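Local coordinates for mitochondrial import inner membrane translocase subunit TIM8 (Saccharomyces cerevisiae, PDB 3CJH), which acts as a chaperone of the mitochondrial intermembrane space, escorting multi-pass inner-membrane proteins and beta-barrel precursors of the outer membrane, at residues F17-V26 and E38-F49. Numbering follows the deposited sequence.
Sequences FTNICFKKCV and EEQCLSNCVNRF
C21 is bonded to C45 and C25 to C41, and these two disulfides tie helix 7-25 to helix 36-62, whose local axes pass 9.4 Å apart, in a roughly antiparallel hairpin. The C21 SG to C45 SG bond is 2.1 Å long with a C-S-S-C torsion of -90°, and the C25–C41 bridge has nearly the same torsion. The two ends of each bridge differ: on the first helix each SG lies anti to the carbonyl carbon, on the second anti to the backbone N (C45 chi1 -179°). C25 also fits as a knob into the hole formed by E38, C41, L42 and C45; the branch of L42 ending in CD1 comes within 3.6 Å of C25 CB and also approaches C21 CB.

Beyond the bridges, toward the open end of the hairpin, an edge atom of the F17 ring, CE1, meets F49 CD1 at 3.6 Å. These rings lie obliquely, planes at 64° and centroids 5.7 Å apart. I20 CD1 reaches F49 CZ at 3.7 Å, and F49 also meets an aromatic side chain of a neighbouring subunit. Replacing F49 by an alanine is likely to leave the F17 ring edge and the I20 methyl without their shared partner and to open a gap between the helices. At the other end, the E38 carboxylate turns to S35 N and a basic side chain of another subunit. Cross-linked cysteines flanked by apolar packing imply the oxidised twin CX3C fold of small Tims, closed covalently with no zinc held between its cysteines.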
# COMPACT_ATOMS: atom_id res chain seq x y z
N PHE B 17 -2.84 -0.81 -13.35
CA PHE B 17 -2.98 -2.26 -13.51
C PHE B 17 -1.63 -2.94 -13.52
O PHE B 17 -1.44 -3.97 -12.87
CB PHE B 17 -3.72 -2.62 -14.79
CG PHE B 17 -5.18 -2.29 -14.75
CD1 PHE B 17 -5.96 -2.63 -13.65
CD2 PHE B 17 -5.79 -1.65 -15.83
CE1 PHE B 17 -7.32 -2.31 -13.60
CE2 PHE B 17 -7.16 -1.33 -15.80
CZ PHE B 17 -7.92 -1.67 -14.68
N THR B 18 -0.70 -2.34 -14.25
CA THR B 18 0.64 -2.86 -14.35
C THR B 18 1.26 -2.92 -12.97
O THR B 18 1.85 -3.93 -12.58
CB THR B 18 1.51 -2.02 -15.25
OG1 THR B 18 0.99 -2.04 -16.60
CG2 THR B 18 2.90 -2.57 -15.28
N ASN B 19 1.10 -1.84 -12.21
CA ASN B 19 1.62 -1.80 -10.86
C ASN B 19 1.06 -2.92 -9.96
O ASN B 19 1.81 -3.60 -9.25
CB ASN B 19 1.35 -0.44 -10.25
CG ASN B 19 1.90 -0.33 -8.85
OD1 ASN B 19 3.04 -0.71 -8.58
ND2 ASN B 19 1.08 0.19 -7.94
N ILE B 20 -0.25 -3.14 -10.02
CA ILE B 20 -0.87 -4.20 -9.20
C ILE B 20 -0.44 -5.58 -9.66
O ILE B 20 -0.02 -6.42 -8.86
CB ILE B 20 -2.44 -4.20 -9.17
CG1 ILE B 20 -3.06 -2.90 -9.70
CG2 ILE B 20 -2.92 -4.51 -7.73
CD1 ILE B 20 -4.53 -2.70 -9.33
N CYS B 21 -0.56 -5.82 -10.97
CA CYS B 21 -0.36 -7.15 -11.53
C CYS B 21 1.09 -7.56 -11.56
O CYS B 21 1.41 -8.73 -11.36
CB CYS B 21 -0.96 -7.24 -12.93
SG CYS B 21 -2.76 -7.23 -12.92
N PHE B 22 1.99 -6.62 -11.78
CA PHE B 22 3.43 -6.93 -11.78
C PHE B 22 3.85 -7.56 -10.44
O PHE B 22 4.53 -8.58 -10.40
CB PHE B 22 4.23 -5.68 -12.03
CG PHE B 22 5.72 -5.89 -12.05
CD1 PHE B 22 6.35 -6.35 -13.18
CD2 PHE B 22 6.49 -5.60 -10.94
CE1 PHE B 22 7.74 -6.53 -13.19
CE2 PHE B 22 7.87 -5.78 -10.96
CZ PHE B 22 8.48 -6.24 -12.08
N LYS B 23 3.44 -6.93 -9.34
CA LYS B 23 3.68 -7.47 -8.00
C LYS B 23 3.20 -8.90 -7.83
O LYS B 23 3.92 -9.75 -7.28
CB LYS B 23 2.93 -6.65 -6.98
CG LYS B 23 3.36 -5.21 -6.83
CD LYS B 23 2.42 -4.47 -5.85
CE LYS B 23 3.03 -3.13 -5.36
NZ LYS B 23 2.55 -2.70 -3.96
N LYS B 24 1.99 -9.16 -8.30
CA LYS B 24 1.33 -10.45 -8.11
C LYS B 24 1.83 -11.55 -9.03
O LYS B 24 1.83 -12.71 -8.62
CB LYS B 24 -0.20 -10.29 -8.24
CG LYS B 24 -0.73 -9.40 -7.13
CD LYS B 24 -2.24 -9.18 -7.12
CE LYS B 24 -2.66 -8.49 -5.80
NZ LYS B 24 -4.10 -8.69 -5.47
N CYS B 25 2.25 -11.20 -10.24
CA CYS B 25 2.69 -12.21 -11.24
C CYS B 25 4.20 -12.37 -11.45
O CYS B 25 4.64 -13.44 -11.87
CB CYS B 25 2.09 -11.92 -12.59
SG CYS B 25 0.33 -12.17 -12.62
N VAL B 26 4.97 -11.30 -11.23
CA VAL B 26 6.42 -11.39 -11.33
C VAL B 26 6.94 -11.64 -9.94
O VAL B 26 7.13 -10.70 -9.16
CB VAL B 26 7.05 -10.11 -11.86
CG1 VAL B 26 8.57 -10.24 -11.83
CG2 VAL B 26 6.57 -9.80 -13.27
N GLU B 38 4.32 -16.44 -16.49
CA GLU B 38 4.13 -15.07 -16.01
C GLU B 38 3.52 -14.12 -17.03
O GLU B 38 3.02 -13.08 -16.67
CB GLU B 38 5.41 -14.47 -15.38
CG GLU B 38 6.54 -14.06 -16.31
CD GLU B 38 7.94 -14.03 -15.61
OE1 GLU B 38 8.06 -13.61 -14.43
OE2 GLU B 38 8.95 -14.42 -16.25
N GLU B 39 3.53 -14.50 -18.31
CA GLU B 39 2.90 -13.67 -19.33
C GLU B 39 1.37 -13.85 -19.34
O GLU B 39 0.61 -12.91 -19.55
CB GLU B 39 3.46 -14.02 -20.72
CG GLU B 39 3.66 -12.78 -21.57
CD GLU B 39 4.12 -13.07 -22.99
OE1 GLU B 39 3.74 -14.14 -23.53
OE2 GLU B 39 4.87 -12.23 -23.55
N GLN B 40 0.94 -15.09 -19.11
CA GLN B 40 -0.48 -15.45 -19.09
C GLN B 40 -1.13 -15.00 -17.76
O GLN B 40 -2.28 -14.53 -17.71
CB GLN B 40 -0.58 -16.97 -19.26
CG GLN B 40 -1.97 -17.51 -19.50
CD GLN B 40 -2.51 -17.21 -20.92
OE1 GLN B 40 -1.75 -17.08 -21.88
NE2 GLN B 40 -3.84 -17.11 -21.05
N CYS B 41 -0.39 -15.13 -16.66
CA CYS B 41 -0.79 -14.60 -15.35
C CYS B 41 -1.07 -13.10 -15.46
O CYS B 41 -2.05 -12.59 -14.93
CB CYS B 41 0.35 -14.84 -14.35
SG CYS B 41 0.08 -14.25 -12.62
N LEU B 42 -0.19 -12.42 -16.18
CA LEU B 42 -0.26 -10.98 -16.41
C LEU B 42 -1.54 -10.53 -17.15
O LEU B 42 -2.18 -9.56 -16.80
CB LEU B 42 0.99 -10.55 -17.18
CG LEU B 42 1.88 -9.45 -16.59
CD1 LEU B 42 1.85 -9.36 -15.07
CD2 LEU B 42 3.35 -9.65 -17.07
N SER B 43 -1.94 -11.27 -18.18
CA SER B 43 -3.11 -10.91 -18.99
C SER B 43 -4.42 -11.37 -18.35
O SER B 43 -5.43 -10.66 -18.43
CB SER B 43 -2.99 -11.49 -20.39
OG SER B 43 -3.05 -12.90 -20.36
N ASN B 44 -4.41 -12.58 -17.77
CA ASN B 44 -5.50 -13.01 -16.86
C ASN B 44 -5.75 -11.99 -15.74
O ASN B 44 -6.88 -11.60 -15.50
CB ASN B 44 -5.11 -14.31 -16.15
CG ASN B 44 -5.09 -15.52 -17.05
OD1 ASN B 44 -5.57 -15.50 -18.20
ND2 ASN B 44 -4.52 -16.60 -16.53
N CYS B 45 -4.69 -11.59 -15.05
CA CYS B 45 -4.79 -10.60 -13.94
C CYS B 45 -5.59 -9.33 -14.34
O CYS B 45 -6.56 -8.97 -13.67
CB CYS B 45 -3.38 -10.24 -13.44
SG CYS B 45 -3.25 -9.07 -12.05
N VAL B 46 -5.20 -8.70 -15.45
CA VAL B 46 -5.93 -7.53 -15.99
C VAL B 46 -7.42 -7.84 -16.25
O VAL B 46 -8.31 -7.06 -15.87
CB VAL B 46 -5.37 -7.04 -17.36
CG1 VAL B 46 -5.73 -5.57 -17.57
CG2 VAL B 46 -3.89 -7.25 -17.48
N ASN B 47 -7.69 -8.96 -16.92
CA ASN B 47 -9.05 -9.33 -17.31
C ASN B 47 -9.93 -9.58 -16.09
O ASN B 47 -11.04 -9.06 -15.95
CB ASN B 47 -9.03 -10.60 -18.18
CG ASN B 47 -8.83 -10.29 -19.63
OD1 ASN B 47 -9.71 -9.71 -20.26
ND2 ASN B 47 -7.69 -10.65 -20.19
N ARG B 48 -9.41 -10.42 -15.21
CA ARG B 48 -10.02 -10.75 -13.94
C ARG B 48 -10.28 -9.48 -13.10
O ARG B 48 -11.32 -9.34 -12.44
CB ARG B 48 -9.09 -11.72 -13.18
CG ARG B 48 -9.77 -12.89 -12.55
CD ARG B 48 -10.72 -13.65 -13.52
NE ARG B 48 -10.04 -14.29 -14.63
CZ ARG B 48 -10.28 -14.08 -15.93
NH1 ARG B 48 -11.21 -13.22 -16.35
NH2 ARG B 48 -9.59 -14.77 -16.83
N PHE B 49 -9.36 -8.53 -13.17
CA PHE B 49 -9.56 -7.27 -12.47
C PHE B 49 -10.73 -6.46 -13.05
O PHE B 49 -11.54 -5.93 -12.31
CB PHE B 49 -8.30 -6.41 -12.50
CG PHE B 49 -8.13 -5.64 -11.27
CD1 PHE B 49 -8.78 -4.42 -11.13
CD2 PHE B 49 -7.39 -6.17 -10.20
CE1 PHE B 49 -8.66 -3.70 -9.95
CE2 PHE B 49 -7.26 -5.47 -9.02
CZ PHE B 49 -7.91 -4.23 -8.89